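Local coordinates for iron transport multicopper oxidase FET3 (PDB 1ZPU), which oxidises ferrous to ferric iron with four copper ions and dioxygen, supplying the permease FTR1 during high-affinity iron uptake in yeast, at residues D73-P76 against F77-Q80; N169-N173 against N174-L178; F203-D207 against H208-V212. All blocks are in the same frame, centred on the assembly; numbering follows the deposited sequence.

Contact 1. Residues D73-P76 against F77-Q80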
ATOM      1  N   ASP A  73      13.522   3.781  -1.338  1.00 69.12           N
ATOM      2  CA  ASP A  73      12.111   3.403  -1.425  1.00 69.19           C
ATOM      3  C   ASP A  73      11.793   2.093  -0.716  1.00 69.15           C
ATOM      4  O   ASP A  73      10.652   1.863  -0.316  1.00 69.18           O
ATOM      5  CB  ASP A  73      11.661   3.309  -2.878  1.00 69.38           C
ATOM      6  CG  ASP A  73      10.152   3.351  -3.017  1.00 69.77           C
ATOM      7  OD1 ASP A  73       9.519   4.160  -2.307  1.00 70.24           O
ATOM      8  OD2 ASP A  73       9.611   2.583  -3.839  1.00 70.70           O
ATOM      9  N   GLY A  74      12.797   1.234  -0.583  1.00 69.19           N
ATOM     10  CA  GLY A  74      12.679   0.008   0.208  1.00 69.15           C
ATOM     11  C   GLY A  74      11.964  -1.166  -0.432  1.00 69.02           C
ATOM     12  O   GLY A  74      11.331  -1.949   0.255  1.00 69.05           O
ATOM     13  N   VAL A  75      12.069  -1.301  -1.748  1.00 69.12           N
ATOM     14  CA  VAL A  75      11.498  -2.449  -2.435  1.00 68.92           C
ATOM     15  C   VAL A  75      12.639  -3.313  -2.954  1.00 69.09           C
ATOM     16  O   VAL A  75      13.360  -2.900  -3.863  1.00 69.02           O
ATOM     17  CB  VAL A  75      10.566  -2.041  -3.598  1.00 68.79           C
ATOM     18  CG1 VAL A  75       9.979  -3.273  -4.239  1.00 68.87           C
ATOM     19  CG2 VAL A  75       9.454  -1.136  -3.105  1.00 68.05           C
ATOM     20  N   PRO A  76      12.832  -4.495  -2.344  1.00 69.23           N
ATOM     21  CA  PRO A  76      13.844  -5.431  -2.814  1.00 69.24           C
ATOM     22  C   PRO A  76      13.677  -5.793  -4.294  1.00 69.30           C
ATOM     23  O   PRO A  76      12.559  -5.944  -4.786  1.00 69.42           O
ATOM     24  CB  PRO A  76      13.685  -6.642  -1.890  1.00 69.37           C
ATOM     25  CG  PRO A  76      12.404  -6.430  -1.151  1.00 69.99           C
ATOM     26  CD  PRO A  76      12.141  -4.970  -1.134  1.00 69.38           C
ATOM     27  N   PHE A  77      14.815  -5.865  -4.986  1.00 69.28           N
ATOM     28  CA  PHE A  77      14.924  -6.112  -6.433  1.00 69.13           C
ATOM     29  C   PHE A  77      14.307  -5.062  -7.360  1.00 69.10           C
ATOM     30  O   PHE A  77      14.230  -5.255  -8.570  1.00 69.32           O
ATOM     31  CB  PHE A  77      14.528  -7.550  -6.782  1.00 69.18           C
ATOM     32  CG  PHE A  77      15.454  -8.561  -6.195  1.00 68.77           C
ATOM     33  CD1 PHE A  77      15.100  -9.259  -5.054  1.00 69.02           C
ATOM     34  CD2 PHE A  77      16.707  -8.770  -6.750  1.00 68.72           C
ATOM     35  CE1 PHE A  77      15.968 -10.180  -4.489  1.00 69.39           C
ATOM     36  CE2 PHE A  77      17.589  -9.690  -6.197  1.00 69.09           C
ATOM     37  CZ  PHE A  77      17.223 -10.394  -5.063  1.00 69.40           C
ATOM     38  N   LEU A  78      13.893  -3.943  -6.776  1.00 69.13           N
ATOM     39  CA  LEU A  78      13.550  -2.732  -7.514  1.00 68.96           C
ATOM     40  C   LEU A  78      14.566  -1.672  -7.130  1.00 69.05           C
ATOM     41  O   LEU A  78      15.241  -1.072  -7.983  1.00 69.35           O
ATOM     42  CB  LEU A  78      12.173  -2.222  -7.094  1.00 68.67           C
ATOM     43  CG  LEU A  78      10.832  -2.740  -7.616  1.00 68.11           C
ATOM     44  CD1 LEU A  78      10.229  -1.759  -8.603  1.00 67.80           C
ATOM     45  CD2 LEU A  78      10.897  -4.147  -8.172  1.00 67.44           C
ATOM     46  N   THR A  79      14.699  -1.497  -5.822  1.00 68.80           N
ATOM     47  CA  THR A  79      15.278  -0.311  -5.235  1.00 68.78           C
ATOM     48  C   THR A  79      16.524  -0.635  -4.422  1.00 68.79           C
ATOM     49  O   THR A  79      17.391   0.216  -4.209  1.00 68.83           O
ATOM     50  CB  THR A  79      14.181   0.347  -4.375  1.00 68.84           C
ATOM     51  OG1 THR A  79      13.538   1.366  -5.152  1.00 68.93           O
ATOM     52  CG2 THR A  79      14.714   0.920  -3.058  1.00 68.90           C
ATOM     53  N   GLN A  80      16.602  -1.885  -3.984  1.00 68.91           N
ATOM     54  CA  GLN A  80      17.652  -2.363  -3.099  1.00 69.07           C
ATOM     55  C   GLN A  80      17.663  -3.873  -3.206  1.00 69.26           C
ATOM     56  O   GLN A  80      16.727  -4.458  -3.737  1.00 69.22           O
ATOM     57  CB  GLN A  80      17.310  -2.013  -1.659  1.00 69.07           C
ATOM     58  CG  GLN A  80      16.068  -2.748  -1.164  1.00 68.96           C
ATOM     59  CD  GLN A  80      15.714  -2.429   0.257  1.00 68.76           C
ATOM     60  OE1 GLN A  80      15.331  -1.303   0.589  1.00 68.61           O
ATOM     61  NE2 GLN A  80      15.822  -3.430   1.113  1.00 68.50           N
TER
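V75 and the residues L78 to Q80 are drawn together round one carbonyl oxygen, an instructive case of a loop organised by a single backbone acceptor. V75 O takes the N-H of T79 at 2.8 Å, arriving almost in line with the C=O bond. It also takes the N-H of L78 at 3.1 Å, which comes in from above the carbonyl plane. Q80 N adds a weak third bond to V75 O at 3.4 Å. The bond from L78 N to V75 O closes what fits a type II beta turn, and F77 N is bonded to Q80 O at 2.7 Å. Q80 repays following outward. With chi1 at 66°, CG sits between its own backbone N and carbonyl carbon, and the side chain turns back under the loop. CB leads to CG, which lies 3.8 Å from V75 O. The extended chain then carries CD to 3.9 Å from G74 CA and lays OE1 against the G74 backbone, and OE1 finds its hydrogen bond with Y91 OH. On the hydrophobic side, V75 and L78 run side by side, pointing the same way, V75 CG1 being 3.5 Å from L78 CG; both also pack against F460 of strand 457-463. D73 opens the segment, its CB beside T79 OG1, while its backbone carbonyl and its carboxylate both face the copper cluster: D73 O is hydrogen-bonded to ND1 of the type 2 copper ligand H60, and D73 OD2 to ND1 of the type 3 ligand H397. The chemistry implies a second-shell role: by engaging both ND1 atoms, D73 probably fixes how the two imidazoles are turned towards their copper ions.

Contact 2. Residues N169-N173 against N174-L178. With NAG (2-acetamido-2-deoxy-beta-D-glucopyranose), chain H; NAG (2-acetamido-2-deoxy-beta-D-glucopyranose), chain G; MAN (alpha-D-mannopyranose), chain B.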
ATOM      1  N   ASN A 169      -9.826 -12.058  12.772  1.00 68.80           N
ATOM      2  CA  ASN A 169     -10.468 -10.903  13.385  1.00 68.78           C
ATOM      3  C   ASN A 169     -10.027  -9.587  12.784  1.00 68.97           C
ATOM      4  O   ASN A 169      -8.943  -9.488  12.211  1.00 69.04           O
ATOM      5  CB  ASN A 169     -10.157 -10.847  14.886  1.00 68.49           C
ATOM      6  CG  ASN A 169     -11.227 -11.502  15.728  1.00 69.27           C
ATOM      7  OD1 ASN A 169     -12.435 -11.199  15.605  1.00 69.92           O
ATOM      8  ND2 ASN A 169     -10.800 -12.414  16.590  1.00 69.33           N
ATOM      9  N   LEU A 170     -10.869  -8.569  12.951  1.00 69.08           N
ATOM     10  CA  LEU A 170     -10.468  -7.185  12.719  1.00 69.13           C
ATOM     11  C   LEU A 170      -9.848  -6.591  13.984  1.00 68.90           C
ATOM     12  O   LEU A 170     -10.323  -6.839  15.094  1.00 69.30           O
ATOM     13  CB  LEU A 170     -11.678  -6.336  12.287  1.00 69.45           C
ATOM     14  CG  LEU A 170     -12.267  -6.657  10.907  1.00 70.39           C
ATOM     15  CD1 LEU A 170     -13.392  -5.717  10.535  1.00 70.24           C
ATOM     16  CD2 LEU A 170     -11.175  -6.607   9.850  1.00 71.42           C
ATOM     17  N   ILE A 171      -8.798  -5.799  13.814  1.00 68.48           N
ATOM     18  CA  ILE A 171      -8.166  -5.109  14.925  1.00 68.08           C
ATOM     19  C   ILE A 171      -8.021  -3.598  14.678  1.00 68.35           C
ATOM     20  O   ILE A 171      -8.059  -3.146  13.532  1.00 68.50           O
ATOM     21  CB  ILE A 171      -6.826  -5.764  15.280  1.00 67.88           C
ATOM     22  CG1 ILE A 171      -5.915  -5.832  14.046  1.00 67.52           C
ATOM     23  CG2 ILE A 171      -7.065  -7.146  15.841  1.00 66.43           C
ATOM     24  CD1 ILE A 171      -4.502  -6.118  14.377  1.00 66.47           C
ATOM     25  N   VAL A 172      -7.932  -2.834  15.768  1.00 68.35           N
ATOM     26  CA  VAL A 172      -7.618  -1.395  15.750  1.00 68.45           C
ATOM     27  C   VAL A 172      -6.489  -1.141  16.721  1.00 68.82           C
ATOM     28  O   VAL A 172      -6.514  -1.662  17.843  1.00 68.80           O
ATOM     29  CB  VAL A 172      -8.795  -0.451  16.204  1.00 68.60           C
ATOM     30  CG1 VAL A 172      -9.306   0.341  15.067  1.00 68.57           C
ATOM     31  CG2 VAL A 172      -9.928  -1.186  16.920  1.00 67.55           C
ATOM     32  N   ASN A 173      -5.513  -0.321  16.311  1.00 69.08           N
ATOM     33  CA  ASN A 173      -4.334  -0.028  17.152  1.00 68.75           C
ATOM     34  C   ASN A 173      -3.799  -1.268  17.823  1.00 68.70           C
ATOM     35  O   ASN A 173      -3.424  -1.228  18.969  1.00 69.09           O
ATOM     36  CB  ASN A 173      -4.651   1.006  18.225  1.00 67.93           C
ATOM     37  CG  ASN A 173      -4.511   2.406  17.727  1.00 67.49           C
ATOM     38  OD1 ASN A 173      -4.546   2.656  16.510  1.00 67.17           O
ATOM     39  ND2 ASN A 173      -4.355   3.343  18.670  1.00 67.18           N
ATOM     40  N   ASN A 174      -3.799  -2.378  17.098  1.00 68.87           N
ATOM     41  CA  ASN A 174      -3.264  -3.644  17.578  1.00 68.69           C
ATOM     42  C   ASN A 174      -3.942  -4.217  18.830  1.00 68.91           C
ATOM     43  O   ASN A 174      -3.293  -4.890  19.640  1.00 69.34           O
ATOM     44  CB  ASN A 174      -1.742  -3.563  17.744  1.00 68.24           C
ATOM     45  CG  ASN A 174      -1.033  -3.225  16.441  1.00 68.65           C
ATOM     46  OD1 ASN A 174      -0.906  -4.054  15.548  1.00 69.52           O
ATOM     47  ND2 ASN A 174      -0.575  -1.995  16.331  1.00 69.24           N
ATOM     48  N   THR A 175      -5.237  -3.951  18.983  1.00 68.92           N
ATOM     49  CA  THR A 175      -6.123  -4.749  19.864  1.00 69.25           C
ATOM     50  C   THR A 175      -7.507  -4.834  19.280  1.00 69.25           C
ATOM     51  O   THR A 175      -7.745  -4.459  18.141  1.00 69.32           O
ATOM     52  CB  THR A 175      -6.379  -4.135  21.254  1.00 68.68           C
ATOM     53  OG1 THR A 175      -6.218  -2.719  21.180  1.00 69.09           O
ATOM     54  CG2 THR A 175      -5.464  -4.723  22.285  1.00 70.18           C
ATOM     55  N   MET A 176      -8.419  -5.312  20.111  1.00 69.41           N
ATOM     56  CA  MET A 176      -9.828  -5.285  19.830  1.00 69.57           C
ATOM     57  C   MET A 176     -10.525  -4.489  20.922  1.00 69.41           C
ATOM     58  O   MET A 176      -9.937  -4.214  21.965  1.00 69.27           O
ATOM     59  CB  MET A 176     -10.365  -6.706  19.782  1.00 69.21           C
ATOM     60  CG  MET A 176      -9.946  -7.444  18.542  1.00 69.25           C
ATOM     61  SD  MET A 176     -11.003  -8.862  18.287  1.00 70.93           S
ATOM     62  CE  MET A 176     -12.375  -8.176  17.363  1.00 70.53           C
ATOM     63  N   ASN A 177     -11.784  -4.128  20.677  1.00 69.77           N
ATOM     64  CA  ASN A 177     -12.609  -3.389  21.650  1.00 69.66           C
ATOM     65  C   ASN A 177     -11.827  -2.303  22.402  1.00 69.31           C
ATOM     66  O   ASN A 177     -11.670  -2.338  23.616  1.00 69.03           O
ATOM     67  CB  ASN A 177     -13.420  -4.330  22.562  1.00 69.46           C
ATOM     68  CG  ASN A 177     -12.759  -5.670  22.756  1.00 70.64           C
ATOM     69  OD1 ASN A 177     -11.684  -5.734  23.317  1.00 74.05           O
ATOM     70  ND2 ASN A 177     -13.397  -6.743  22.309  1.00 71.70           N
ATOM     71  N   LEU A 178     -11.352  -1.341  21.611  1.00 69.26           N
ATOM     72  CA  LEU A 178     -10.541  -0.216  22.032  1.00 68.93           C
ATOM     73  C   LEU A 178     -11.376   0.917  22.581  1.00 69.03           C
ATOM     74  O   LEU A 178     -12.490   1.176  22.116  1.00 69.00           O
ATOM     75  CB  LEU A 178      -9.805   0.320  20.809  1.00 68.91           C
ATOM     76  CG  LEU A 178      -8.829   1.487  20.931  1.00 68.80           C
ATOM     77  CD1 LEU A 178      -7.601   1.077  21.747  1.00 69.04           C
ATOM     78  CD2 LEU A 178      -8.414   1.919  19.548  1.00 68.87           C
TER
HETATM   79  C1  NAG H   1     -12.919  -7.934  23.013  1.00 72.37           C
HETATM   80  C2  NAG H   1     -11.738  -8.743  23.559  1.00 70.93           C
HETATM   81  C3  NAG H   1     -11.745 -10.200  23.098  1.00 72.98           C
HETATM   82  C4  NAG H   1     -13.098 -10.872  23.278  1.00 75.62           C
HETATM   83  C5  NAG H   1     -14.136  -9.930  22.664  1.00 76.55           C
HETATM   84  C6  NAG H   1     -15.562 -10.405  22.869  1.00 77.64           C
HETATM   85  C7  NAG H   1      -9.419  -7.805  23.606  1.00 68.36           C
HETATM   86  C8  NAG H   1      -9.462  -7.251  25.003  1.00 67.01           C
HETATM   87  N2  NAG H   1     -10.542  -8.187  23.004  1.00 69.98           N
HETATM   88  O3  NAG H   1     -10.779 -10.962  23.781  1.00 72.07           O
HETATM   89  O4  NAG H   1     -13.062 -12.125  22.617  1.00 78.93           O
HETATM   90  O5  NAG H   1     -14.053  -8.694  23.339  1.00 76.03           O
HETATM   91  O6  NAG H   1     -15.812 -10.267  24.251  1.00 80.08           O
HETATM   92  O7  NAG H   1      -8.362  -7.865  22.985  1.00 67.02           O
HETATM   93  C1  NAG G   1      -4.035   4.689  18.237  1.00 65.65           C
HETATM   94  C2  NAG G   1      -4.463   5.625  19.371  1.00 63.91           C
HETATM   95  C3  NAG G   1      -4.020   7.055  19.086  1.00 64.45           C
HETATM   96  C4  NAG G   1      -2.544   7.160  18.689  1.00 65.85           C
HETATM   97  C5  NAG G   1      -2.240   6.135  17.615  1.00 65.41           C
HETATM   98  C6  NAG G   1      -0.737   6.094  17.446  1.00 66.89           C
HETATM   99  C7  NAG G   1      -6.470   5.371  20.751  1.00 65.72           C
HETATM  100  C8  NAG G   1      -7.954   5.619  20.899  1.00 64.81           C
HETATM  101  N2  NAG G   1      -5.898   5.570  19.563  1.00 63.94           N
HETATM  102  O3  NAG G   1      -4.225   7.815  20.245  1.00 64.22           O
HETATM  103  O4  NAG G   1      -2.242   8.406  18.083  1.00 68.46           O
HETATM  104  O5  NAG G   1      -2.651   4.859  18.027  1.00 65.20           O
HETATM  105  O6  NAG G   1      -0.372   5.242  16.388  1.00 68.98           O
HETATM  106  O7  NAG G   1      -5.826   4.992  21.726  1.00 68.11           O
HETATM  107  C1  MAN B   5     -13.809 -16.107  18.091  1.00 72.21           C
HETATM  108  C2  MAN B   5     -14.139 -14.801  17.378  1.00 70.68           C
HETATM  109  C3  MAN B   5     -13.917 -14.917  15.876  1.00 71.97           C
HETATM  110  C4  MAN B   5     -12.542 -15.507  15.595  1.00 72.60           C
HETATM  111  C5  MAN B   5     -12.379 -16.834  16.305  1.00 72.41           C
HETATM  112  C6  MAN B   5     -10.977 -17.363  16.073  1.00 72.66           C
HETATM  113  O2  MAN B   5     -13.287 -13.796  17.856  1.00 67.50           O
HETATM  114  O3  MAN B   5     -13.992 -13.644  15.274  1.00 72.45           O
HETATM  115  O4  MAN B   5     -12.374 -15.695  14.217  1.00 73.79           O
HETATM  116  O5  MAN B   5     -12.552 -16.621  17.688  1.00 72.85           O
HETATM  117  O6  MAN B   5     -10.823 -18.515  16.870  1.00 75.35           O
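M176 is folded back onto N169 by its torsions: CG lies anti to the carbonyl carbon (chi1 -73°), and the chain stays extended until a bend at chi3 (87°) swings the thioether over the amide. The two side chains cross at about a right angle, M176 SD standing 3.7 Å from N169 CG, with the methyl CE 3.3 Å from L170 O. On the way, M176 CG passes I171 CG2 at 4.0 Å. N169 points its amide to a mannose, N169 ND2 donating to O2 of that sugar at 3.1 Å along a nearly straight line. With an alanine at this position, O2 of the mannose would probably be left without this donor, and the sulfur of M176 without the amide it lies over. A type I' turn from V172 to T175 reverses the chain, closed by two backbone hydrogen bonds, V172 N to T175 O and T175 N to V172 O, both 2.9 Å. N173 and N174 occupy its two corners with positive phi, which asparagine tolerates well. N173 and N177 each carry an N-linked glycan, and L178 CD2 bridges V172 CB (4.1 Å) and the acetyl methyl C8 of the N173-linked sugar. N173 OD1 is held by S138 N. Strand 169-172 is an outermost strand of its sheet, antiparallel to strand 133-142; the V172 side chain touches S274 of strand 271-277, and L178 pairs with Y275 as the chain enters strand 179-181.

Contact 3. Residues F203-D207 against H208-V212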
ATOM      1  N   PHE A 203     -15.920   1.723   7.802  1.00 68.40           N
ATOM      2  CA  PHE A 203     -15.686   2.368   9.069  1.00 68.34           C
ATOM      3  C   PHE A 203     -16.721   3.440   9.321  1.00 68.66           C
ATOM      4  O   PHE A 203     -17.013   4.242   8.426  1.00 69.07           O
ATOM      5  CB  PHE A 203     -14.304   2.998   9.090  1.00 67.83           C
ATOM      6  CG  PHE A 203     -13.988   3.697  10.370  1.00 67.54           C
ATOM      7  CD1 PHE A 203     -13.415   2.998  11.426  1.00 67.07           C
ATOM      8  CD2 PHE A 203     -14.273   5.055  10.526  1.00 66.83           C
ATOM      9  CE1 PHE A 203     -13.117   3.639  12.613  1.00 67.42           C
ATOM     10  CE2 PHE A 203     -13.991   5.705  11.702  1.00 66.53           C
ATOM     11  CZ  PHE A 203     -13.419   4.999  12.757  1.00 67.84           C
ATOM     12  N   TRP A 204     -17.255   3.467  10.543  1.00 68.61           N
ATOM     13  CA  TRP A 204     -18.171   4.526  10.957  1.00 68.60           C
ATOM     14  C   TRP A 204     -18.292   4.668  12.469  1.00 68.76           C
ATOM     15  O   TRP A 204     -17.953   3.748  13.220  1.00 68.84           O
ATOM     16  CB  TRP A 204     -19.555   4.338  10.333  1.00 67.86           C
ATOM     17  CG  TRP A 204     -20.384   3.204  10.877  1.00 67.31           C
ATOM     18  CD1 TRP A 204     -21.359   3.291  11.819  1.00 67.12           C
ATOM     19  CD2 TRP A 204     -20.339   1.821  10.474  1.00 67.60           C
ATOM     20  NE1 TRP A 204     -21.932   2.056  12.036  1.00 67.52           N
ATOM     21  CE2 TRP A 204     -21.324   1.136  11.224  1.00 67.36           C
ATOM     22  CE3 TRP A 204     -19.560   1.097   9.557  1.00 67.55           C
ATOM     23  CZ2 TRP A 204     -21.558  -0.235  11.083  1.00 67.13           C
ATOM     24  CZ3 TRP A 204     -19.787  -0.270   9.421  1.00 67.57           C
ATOM     25  CH2 TRP A 204     -20.780  -0.921  10.183  1.00 67.65           C
ATOM     26  N   ILE A 205     -18.793   5.830  12.893  1.00 68.72           N
ATOM     27  CA  ILE A 205     -18.974   6.152  14.297  1.00 68.45           C
ATOM     28  C   ILE A 205     -20.461   6.408  14.527  1.00 68.78           C
ATOM     29  O   ILE A 205     -21.043   7.285  13.896  1.00 69.02           O
ATOM     30  CB  ILE A 205     -18.152   7.401  14.677  1.00 68.06           C
ATOM     31  CG1 ILE A 205     -16.681   7.191  14.323  1.00 67.51           C
ATOM     32  CG2 ILE A 205     -18.302   7.731  16.142  1.00 67.42           C
ATOM     33  CD1 ILE A 205     -15.841   8.449  14.412  1.00 67.68           C
ATOM     34  N   GLU A 206     -21.069   5.629  15.419  1.00 68.86           N
ATOM     35  CA  GLU A 206     -22.468   5.797  15.790  1.00 69.05           C
ATOM     36  C   GLU A 206     -22.772   7.253  16.101  1.00 69.17           C
ATOM     37  O   GLU A 206     -22.058   7.879  16.893  1.00 68.88           O
ATOM     38  CB  GLU A 206     -22.801   4.917  16.991  1.00 69.09           C
ATOM     39  CG  GLU A 206     -24.215   5.042  17.482  1.00 68.68           C
ATOM     40  CD  GLU A 206     -24.450   4.320  18.795  1.00 69.42           C
ATOM     41  OE1 GLU A 206     -25.564   4.461  19.348  1.00 71.55           O
ATOM     42  OE2 GLU A 206     -23.534   3.628  19.287  1.00 69.02           O
ATOM     43  N   ASP A 207     -23.810   7.779  15.435  1.00 69.41           N
ATOM     44  CA  ASP A 207     -24.321   9.147  15.630  1.00 69.57           C
ATOM     45  C   ASP A 207     -23.315  10.286  15.477  1.00 69.43           C
ATOM     46  O   ASP A 207     -23.541  11.374  16.003  1.00 69.54           O
ATOM     47  CB  ASP A 207     -25.017   9.274  16.984  1.00 69.82           C
ATOM     48  CG  ASP A 207     -26.385   8.669  16.974  1.00 71.14           C
ATOM     49  OD1 ASP A 207     -26.605   7.647  17.681  1.00 72.44           O
ATOM     50  OD2 ASP A 207     -27.231   9.213  16.231  1.00 72.59           O
ATOM     51  N   HIS A 208     -22.214  10.045  14.771  1.00 69.21           N
ATOM     52  CA  HIS A 208     -21.246  11.098  14.495  1.00 69.06           C
ATOM     53  C   HIS A 208     -20.916  11.136  13.016  1.00 69.29           C
ATOM     54  O   HIS A 208     -20.482  10.144  12.440  1.00 69.63           O
ATOM     55  CB  HIS A 208     -19.943  10.877  15.265  1.00 69.04           C
ATOM     56  CG  HIS A 208     -20.036  11.123  16.740  1.00 68.28           C
ATOM     57  ND1 HIS A 208     -20.743  10.305  17.592  1.00 68.00           N
ATOM     58  CD2 HIS A 208     -19.456  12.064  17.520  1.00 67.59           C
ATOM     59  CE1 HIS A 208     -20.623  10.750  18.829  1.00 67.79           C
ATOM     60  NE2 HIS A 208     -19.852  11.822  18.810  1.00 67.65           N
ATOM     61  N   GLU A 209     -21.098  12.292  12.400  1.00 69.55           N
ATOM     62  CA  GLU A 209     -20.670  12.488  11.023  1.00 69.64           C
ATOM     63  C   GLU A 209     -19.161  12.652  10.947  1.00 69.34           C
ATOM     64  O   GLU A 209     -18.517  13.026  11.931  1.00 69.16           O
ATOM     65  CB  GLU A 209     -21.364  13.710  10.420  1.00 69.89           C
ATOM     66  CG  GLU A 209     -22.695  13.370   9.778  1.00 71.06           C
ATOM     67  CD  GLU A 209     -23.534  14.586   9.437  1.00 72.21           C
ATOM     68  OE1 GLU A 209     -23.039  15.730   9.579  1.00 73.24           O
ATOM     69  OE2 GLU A 209     -24.698  14.385   9.024  1.00 72.78           O
ATOM     70  N   MET A 210     -18.610  12.371   9.768  1.00 69.29           N
ATOM     71  CA  MET A 210     -17.175  12.515   9.517  1.00 69.18           C
ATOM     72  C   MET A 210     -16.921  13.434   8.342  1.00 69.18           C
ATOM     73  O   MET A 210     -17.520  13.269   7.274  1.00 69.26           O
ATOM     74  CB  MET A 210     -16.542  11.164   9.246  1.00 68.89           C
ATOM     75  CG  MET A 210     -16.623  10.240  10.409  1.00 68.86           C
ATOM     76  SD  MET A 210     -15.870   8.662  10.074  1.00 69.18           S
ATOM     77  CE  MET A 210     -16.846   8.036   8.712  1.00 68.91           C
ATOM     78  N   THR A 211     -16.040  14.410   8.546  1.00 69.16           N
ATOM     79  CA  THR A 211     -15.703  15.363   7.491  1.00 69.16           C
ATOM     80  C   THR A 211     -14.339  15.038   6.919  1.00 69.20           C
ATOM     81  O   THR A 211     -13.313  15.258   7.563  1.00 69.58           O
ATOM     82  CB  THR A 211     -15.701  16.795   7.996  1.00 69.13           C
ATOM     83  OG1 THR A 211     -16.889  17.019   8.768  1.00 69.89           O
ATOM     84  CG2 THR A 211     -15.661  17.760   6.817  1.00 68.78           C
ATOM     85  N   VAL A 212     -14.330  14.503   5.706  1.00 69.02           N
ATOM     86  CA  VAL A 212     -13.084  14.066   5.089  1.00 68.76           C
ATOM     87  C   VAL A 212     -12.296  15.293   4.667  1.00 68.85           C
ATOM     88  O   VAL A 212     -12.812  16.153   3.958  1.00 69.02           O
ATOM     89  CB  VAL A 212     -13.322  13.052   3.928  1.00 68.39           C
ATOM     90  CG1 VAL A 212     -12.039  12.694   3.243  1.00 67.95           C
ATOM     91  CG2 VAL A 212     -13.948  11.796   4.469  1.00 67.52           C
TER
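E206 O receives a hydrogen bond from the ring of H208, ND1 donating at 2.8 Å along an almost straight path (173°) and with the oxygen close to the imidazole plane. This side-chain bond braces a type II beta turn from I205 to H208, the bend of a beta arch: strand 203-205 and strand 210-212, whose axes pass 9.8 Å apart, belong to the two facing sheets of a cupredoxin-type sandwich, so the turn carries the chain from one sheet to the other. The turn's own bond, H208 N to I205 O, measures 3.1 Å. D207, with positive phi, takes the corner before H208. CG of H208 lies beside its backbone N and anti to the carbonyl carbon (chi1 -72°), which turns the ring back over the bend to meet E206 O. Since ND1 carries the proton, NE2 of a neutral ring would probably act as acceptor in its hydrogen bond with Y278 OH. That gives the imidazole a partner at both nitrogens, and F250 packs against it edge-to-face. Between the sheets, I205 packs with both branches: CG2 touches H208 CB at 3.7 Å, while CD1 reaches M210 SD at 4.3 Å. M210 in turn packs on V238 of the neighbouring strand 235-241 and, between the same two sheets, meets F203 in a Met-aromatic contact. Its sulfur stands at the rim of the ring, 5.0 Å from the F203 centroid, and M210 SD comes within 3.9 Å of F203 CE2.

Overall arrangement
Read from the N terminus, the three contacts follow in series; none nests within or crosses another. Contact 1 turns the chain within the loop between strands 60-62 and 88-94 of the first cupredoxin-type domain, and binds it to the copper ligands and to strand 457-463 of the third. Contacts 2 and 3 both belong to the second domain, on the opposite side of the chain's centre, with centres 31 and 38 Å from that of contact 1. Contact 2 reverses the chain after edge strand 169-172; contact 3 takes it from one sheet of the same sandwich to the other. Their centres lie 18 Å apart and the two do not touch; strands 169-172 and 210-215 share one six-stranded sheet, while strand 201-205 lies in the facing one.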